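Local coordinates for methionine-binding lipoprotein MetQ (Bacillus subtilis subsp. subtilis, PDB 4GOT) that binds methionine and probably delivers it to the membrane permease of the MetNPQ ABC transporter, and is also involved in methionine sulfoxide transport, at residues A11-P16 with V179-Q184; H85-G90 with Y204-A209. All blocks are in the same frame, centred on the assembly; numbering follows the deposited sequence.

Interaction 1: residues A11-P16 with V179-Q184; sequences AATKTP and VNYAIQ
Thr15 and Pro16 meet Asn180, Ile183 and Gln184 where the two lobes of this periplasmic-binding-protein fold face each other. Residues 11-16 carry the end of strand 7-12 into the weakly bonded turn opening helix 14-29, and residues 179-184 form a short helix directly after strand 174-177 of the other sheet.

Apolar packing is led by Thr15. Its methyl CG2 lies against the helix backbone, 3.6 Å from Gln184 N, and also touches Gln184 CB. The hydroxyl of Thr15 is anti to its own nitrogen (chi1 -178°), which turns OG1 toward the Ile183 methyl CG2. Thr15 is followed by a cis peptide bond, and CD of Pro16 reaches CB of Asn180 at 4.1 Å. Lys14 and Gln184 cross at about a right angle, with Lys14 CB beside the amide of Gln184.

Polar contact between the segments runs largely through water. One water accepts from Lys14 N and donates to Gln184 OE1. A second accepts from Lys14 NZ and gives a longer bond to Gln184 O. A third accepts from both Thr15 N and Asn180 ND2, the latter at 3.1 Å, with Gln184 OE1 in reach, so it ties the turn to the pocket amide. Thr15 O and Asn180 O, two acceptors, approach to 3.2 Å without bonding.

Asn180 belongs to the selenomethionine pocket. Its OD1 is hydrogen-bonded to Tyr43 OH and only weakly to the ligand amino group. CG sits between the backbone nitrogen and carbonyl carbon (chi1 74°), and this folds the amide back over the neighbouring Tyr181, whose ring also meets that of Tyr43. Across the contact ND2 comes within 3.9 Å of Thr13 CB, and it stands 3.2 Å above the Tyr181 ring plane, over its centre.

Interaction 2: residues H85-G90 with Y204-A209; sequences HLEPFG and YANIIA. With MSE (selenomethionine), chain B.
His85 and Asn206 form an antiparallel hydrogen-bonded pair, their CA atoms 5.5 Å apart, near the end of strand 78-86 and on strand 206-211. Asn206 N donates to His85 O across 2.6 Å. The same oxygen receives a CA-H...O contact from Ala205. The backbones come closer at Leu86 and Ala205, whose CA atoms are 4.3 Å apart, and bound selenomethionine bridges Glu87 and Asn206.

The side chains of His85 and Asn206 lie on the same face of the sheet. CB of Asn206 sits over the imidazole in a CH-pi contact, 4.0 Å from the centroid of the His85 ring and offset toward its rim. The carboxylate of Glu87 lies at the ring edge, where His85 NE2 donates to OE2, an atom whose position is less sure; ND1 is held by Tyr59 OH. If that placement holds, His85 is a probable second-shell support for Glu87. Leu86 packs its CD1 methyl 3.6 Å from Tyr204 C.

With CG beside the backbone nitrogen (chi1 -76°), Asn206 brings both ends of its amide to the ligand. ND2 donates to selenomethionine O over 2.8 Å, nearly straight at 167°, and makes a longer, more bent bond to Tyr204 O. OD1 accepts from the ligand nitrogen and from His17 NE2. Glu87 OE1 takes a second bond from that nitrogen, 2.9 Å away. A water accepts from Glu87 N and has Tyr204 O and ligand O among more acceptors than its protons can serve. Paired recognition of amino and carboxylate groups is characteristic of an amino-acid site in a periplasmic-binding-protein cleft.

In the fold
Interactions 1 and 2 adjoin in the ligand cleft, their centres about 11 Å apart. Strands 7-12, 78-86 and 206-211 share one sheet, whereas helix 179-184 follows a strand of the other, and residues 85-90 lead from the first sheet to the second. The contacts meet at Glu87: Asn180 N lies 3.0 Å from Glu87 OE1 in a probable, weak hydrogen bond, and Pro16 CD packs 3.7 Å from Glu87 OE2. Asn180, Glu87 and Asn206 converge on the ligand amino group, while Arg119 is also hydrogen-bonded to the ligand. His17, just beyond residues 11-16, touches Asn180 and Glu87 and so borders both interactions.

Interaction 1: residues A11-P16 with V179-Q184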
loop_
_atom_site.group_PDB
_atom_site.type_symbol
_atom_site.label_atom_id
_atom_site.label_comp_id
_atom_site.label_asym_id
_atom_site.label_seq_id
_atom_site.Cartn_x
_atom_site.Cartn_y
_atom_site.Cartn_z
ATOM N N ALA A 11 -12.903 1.766 7.331
ATOM C CA ALA A 11 -12.611 2.457 6.039
ATOM C C ALA A 11 -11.472 1.689 5.376
ATOM O O ALA A 11 -10.460 1.413 6.052
ATOM C CB ALA A 11 -12.268 3.936 6.219
ATOM N N ALA A 12 -11.702 1.270 4.119
ATOM C CA ALA A 12 -10.763 0.436 3.333
ATOM C C ALA A 12 -10.752 0.856 1.859
ATOM O O ALA A 12 -11.789 1.257 1.280
ATOM C CB ALA A 12 -11.112 -1.045 3.440
ATOM N N THR A 13 -9.577 0.740 1.233
ATOM C CA THR A 13 -9.472 0.969 -0.198
ATOM C C THR A 13 -10.244 -0.184 -0.892
ATOM O O THR A 13 -10.403 -1.288 -0.310
ATOM C CB THR A 13 -7.969 1.087 -0.642
ATOM O OG1 THR A 13 -7.160 0.106 0.031
ATOM C CG2 THR A 13 -7.376 2.516 -0.334
ATOM N N LYS A 14 -10.738 0.081 -2.102
ATOM C CA LYS A 14 -11.683 -0.795 -2.798
ATOM C C LYS A 14 -11.234 -2.211 -2.998
ATOM O O LYS A 14 -12.027 -3.143 -2.787
ATOM C CB LYS A 14 -12.049 -0.256 -4.177
ATOM C CG LYS A 14 -13.271 -0.960 -4.771
ATOM C CD LYS A 14 -13.912 -0.061 -5.807
ATOM C CE LYS A 14 -14.952 -0.758 -6.681
ATOM N NZ LYS A 14 -14.846 -0.175 -8.058
ATOM N N THR A 15 -9.975 -2.354 -3.409
ATOM C CA THR A 15 -9.366 -3.646 -3.685
ATOM C C THR A 15 -7.825 -3.621 -3.442
ATOM O O THR A 15 -7.125 -2.710 -3.871
ATOM C CB THR A 15 -9.762 -4.169 -5.112
ATOM O OG1 THR A 15 -9.196 -5.463 -5.328
ATOM C CG2 THR A 15 -9.333 -3.193 -6.234
ATOM N N PRO A 16 -7.304 -4.641 -2.759
ATOM C CA PRO A 16 -8.063 -5.826 -2.284
ATOM C C PRO A 16 -8.782 -5.659 -0.947
ATOM O O PRO A 16 -9.507 -6.575 -0.535
ATOM C CB PRO A 16 -6.961 -6.867 -2.074
ATOM C CG PRO A 16 -5.763 -6.062 -1.726
ATOM C CD PRO A 16 -5.842 -4.816 -2.561
ATOM N N VAL A 179 -0.156 -1.787 -5.855
ATOM C CA VAL A 179 -1.013 -2.921 -6.255
ATOM C C VAL A 179 -2.533 -2.610 -6.110
ATOM O O VAL A 179 -3.315 -2.957 -6.981
ATOM C CB VAL A 179 -0.668 -4.222 -5.489
ATOM C CG1 VAL A 179 -1.686 -5.327 -5.843
ATOM C CG2 VAL A 179 0.789 -4.668 -5.718
ATOM N N ASN A 180 -2.964 -1.982 -5.025
ATOM C CA ASN A 180 -4.414 -1.691 -4.865
ATOM C C ASN A 180 -5.037 -0.866 -6.014
ATOM O O ASN A 180 -6.120 -1.185 -6.530
ATOM C CB ASN A 180 -4.736 -1.033 -3.513
ATOM C CG ASN A 180 -4.325 0.430 -3.417
ATOM O OD1 ASN A 180 -3.127 0.745 -3.210
ATOM N ND2 ASN A 180 -5.323 1.339 -3.451
ATOM N N TYR A 181 -4.315 0.168 -6.447
ATOM C CA TYR A 181 -4.758 1.002 -7.564
ATOM C C TYR A 181 -4.497 0.359 -8.898
ATOM O O TYR A 181 -5.309 0.532 -9.812
ATOM C CB TYR A 181 -4.127 2.374 -7.462
ATOM C CG TYR A 181 -4.721 3.180 -6.360
ATOM C CD1 TYR A 181 -6.118 3.302 -6.244
ATOM C CD2 TYR A 181 -3.906 3.876 -5.442
ATOM C CE1 TYR A 181 -6.682 4.054 -5.226
ATOM C CE2 TYR A 181 -4.471 4.648 -4.442
ATOM C CZ TYR A 181 -5.851 4.738 -4.337
ATOM O OH TYR A 181 -6.436 5.493 -3.335
ATOM N N ALA A 182 -3.442 -0.485 -8.997
ATOM C CA ALA A 182 -3.254 -1.283 -10.211
ATOM C C ALA A 182 -4.420 -2.215 -10.437
ATOM O O ALA A 182 -4.956 -2.273 -11.525
ATOM C CB ALA A 182 -1.947 -2.083 -10.136
ATOM N N ILE A 183 -4.797 -2.997 -9.419
ATOM C CA ILE A 183 -5.947 -3.924 -9.516
ATOM C C ILE A 183 -7.283 -3.165 -9.702
ATOM O O ILE A 183 -8.113 -3.624 -10.468
ATOM C CB ILE A 183 -6.052 -4.916 -8.323
ATOM C CG1 ILE A 183 -4.813 -5.833 -8.272
ATOM C CG2 ILE A 183 -7.259 -5.860 -8.468
ATOM C CD1 ILE A 183 -4.783 -6.657 -7.017
ATOM N N GLN A 184 -7.438 -2.014 -9.035
ATOM C CA GLN A 184 -8.628 -1.175 -9.188
ATOM C C GLN A 184 -8.865 -0.705 -10.650
ATOM O O GLN A 184 -10.001 -0.654 -11.090
ATOM C CB GLN A 184 -8.591 0.037 -8.204
ATOM C CG GLN A 184 -9.958 0.768 -8.119
ATOM C CD GLN A 184 -10.042 1.804 -7.002
ATOM O OE1 GLN A 184 -9.264 1.780 -6.036
ATOM N NE2 GLN A 184 -11.048 2.695 -7.091
HETATM O O HOH W 1 -10.175 2.716 -3.449
HETATM O O HOH W 2 -12.927 -0.702 -9.840
HETATM O O HOH W 3 -7.969 -0.036 -4.253
#

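Interaction 2: residues H85-G90 with Y204-A209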
loop_
_atom_site.group_PDB
_atom_site.type_symbol
_atom_site.label_atom_id
_atom_site.label_comp_id
_atom_site.label_asym_id
_atom_site.label_seq_id
_atom_site.Cartn_x
_atom_site.Cartn_y
_atom_site.Cartn_z
ATOM N N HIS A 85 -1.368 -8.371 5.180
ATOM C CA HIS A 85 -0.955 -8.683 3.813
ATOM C C HIS A 85 0.101 -7.679 3.290
ATOM O O HIS A 85 0.176 -6.517 3.702
ATOM C CB HIS A 85 -2.174 -8.763 2.855
ATOM C CG HIS A 85 -2.631 -7.449 2.298
ATOM N ND1 HIS A 85 -3.815 -6.842 2.681
ATOM C CD2 HIS A 85 -2.108 -6.657 1.333
ATOM C CE1 HIS A 85 -3.967 -5.716 2.017
ATOM N NE2 HIS A 85 -2.951 -5.583 1.187
ATOM N N LEU A 86 0.872 -8.166 2.334
ATOM C CA LEU A 86 1.868 -7.410 1.580
ATOM C C LEU A 86 1.432 -7.262 0.081
ATOM O O LEU A 86 0.871 -8.200 -0.548
ATOM C CB LEU A 86 3.240 -8.159 1.703
ATOM C CG LEU A 86 4.489 -7.512 1.046
ATOM C CD1 LEU A 86 4.744 -6.100 1.577
ATOM C CD2 LEU A 86 5.748 -8.393 1.168
ATOM N N GLU A 87 1.716 -6.091 -0.493
ATOM C CA GLU A 87 1.523 -5.836 -1.932
ATOM C C GLU A 87 2.869 -5.422 -2.564
ATOM O O GLU A 87 3.200 -4.253 -2.582
ATOM C CB GLU A 87 0.524 -4.685 -2.137
ATOM C CG GLU A 87 -0.892 -4.984 -1.733
ATOM C CD GLU A 87 -1.775 -3.735 -1.723
ATOM O OE1 GLU A 87 -1.533 -2.767 -2.485
ATOM O OE2 GLU A 87 -2.720 -3.731 -0.914
ATOM N N PRO A 88 3.675 -6.383 -3.053
ATOM C CA PRO A 88 4.898 -5.945 -3.745
ATOM C C PRO A 88 4.623 -4.912 -4.880
ATOM O O PRO A 88 3.797 -5.142 -5.784
ATOM C CB PRO A 88 5.478 -7.255 -4.262
ATOM C CG PRO A 88 5.036 -8.249 -3.249
ATOM C CD PRO A 88 3.629 -7.843 -2.903
ATOM N N PHE A 89 5.284 -3.749 -4.734
ATOM C CA PHE A 89 5.200 -2.594 -5.615
ATOM C C PHE A 89 5.600 -2.950 -7.062
ATOM O O PHE A 89 6.498 -3.796 -7.312
ATOM C CB PHE A 89 6.190 -1.540 -5.081
ATOM C CG PHE A 89 5.739 -0.103 -5.185
ATOM C CD1 PHE A 89 4.484 0.266 -5.613
ATOM C CD2 PHE A 89 6.592 0.880 -4.732
ATOM C CE1 PHE A 89 4.098 1.590 -5.667
ATOM C CE2 PHE A 89 6.195 2.220 -4.753
ATOM C CZ PHE A 89 4.938 2.576 -5.230
ATOM N N GLY A 90 4.920 -2.306 -7.999
ATOM C CA GLY A 90 5.179 -2.488 -9.424
ATOM C C GLY A 90 5.568 -1.209 -10.179
ATOM O O GLY A 90 5.096 -0.065 -9.854
ATOM N N TYR A 204 6.764 -3.137 4.195
ATOM C CA TYR A 204 5.571 -2.440 3.719
ATOM C C TYR A 204 4.270 -3.255 3.782
ATOM O O TYR A 204 3.281 -2.952 3.064
ATOM C CB TYR A 204 5.815 -1.797 2.303
ATOM C CG TYR A 204 6.989 -0.793 2.275
ATOM C CD1 TYR A 204 6.844 0.505 2.764
ATOM C CD2 TYR A 204 8.256 -1.166 1.786
ATOM C CE1 TYR A 204 7.903 1.407 2.773
ATOM C CE2 TYR A 204 9.321 -0.274 1.787
ATOM C CZ TYR A 204 9.149 1.010 2.289
ATOM O OH TYR A 204 10.198 1.908 2.268
ATOM N N ALA A 205 4.204 -4.205 4.712
ATOM C CA ALA A 205 2.958 -4.914 4.938
ATOM C C ALA A 205 1.846 -3.923 5.295
ATOM O O ALA A 205 2.051 -2.965 6.067
ATOM C CB ALA A 205 3.113 -5.943 6.045
ATOM N N ASN A 206 0.665 -4.171 4.765
ATOM C CA ASN A 206 -0.496 -3.346 5.079
ATOM C C ASN A 206 -1.132 -3.827 6.395
ATOM O O ASN A 206 -1.133 -5.016 6.695
ATOM C CB ASN A 206 -1.541 -3.449 3.956
ATOM C CG ASN A 206 -1.171 -2.639 2.712
ATOM O OD1 ASN A 206 -2.039 -2.101 2.083
ATOM N ND2 ASN A 206 0.145 -2.535 2.374
ATOM N N ILE A 207 -1.716 -2.896 7.132
ATOM C CA ILE A 207 -2.106 -3.105 8.502
ATOM C C ILE A 207 -3.546 -2.639 8.734
ATOM O O ILE A 207 -4.138 -1.880 7.920
ATOM C CB ILE A 207 -1.167 -2.342 9.486
ATOM C CG1 ILE A 207 -1.320 -0.822 9.350
ATOM C CG2 ILE A 207 0.286 -2.843 9.346
ATOM C CD1 ILE A 207 -0.723 0.086 10.421
ATOM N N ILE A 208 -4.073 -3.113 9.857
ATOM C CA ILE A 208 -5.225 -2.535 10.485
ATOM C C ILE A 208 -4.743 -1.471 11.469
ATOM O O ILE A 208 -3.895 -1.734 12.307
ATOM C CB ILE A 208 -6.100 -3.604 11.159
ATOM C CG1 ILE A 208 -6.588 -4.612 10.104
ATOM C CG2 ILE A 208 -7.241 -2.927 11.904
ATOM C CD1 ILE A 208 -7.654 -4.099 9.122
ATOM N N ALA A 209 -5.242 -0.255 11.301
ATOM C CA ALA A 209 -4.985 0.843 12.251
ATOM C C ALA A 209 -6.273 1.214 12.995
ATOM O O ALA A 209 -7.382 1.175 12.401
ATOM C CB ALA A 209 -4.399 2.058 11.539
HETATM N N MSE B 300 -1.871 -0.736 -0.446
HETATM C CA MSE B 300 -0.723 0.178 -0.720
HETATM C C MSE B 300 0.635 -0.583 -0.887
HETATM O O MSE B 300 0.921 -1.380 -0.035
HETATM O OXT MSE B 300 1.481 -0.410 -1.799
HETATM C CB MSE B 300 -0.593 1.162 0.453
HETATM C CG MSE B 300 0.308 2.334 0.223
HETATM SE SE MSE B 300 0.585 3.427 1.851
HETATM C CE MSE B 300 -1.262 4.421 1.840
HETATM O O HOH W 4 2.632 -3.583 0.547
#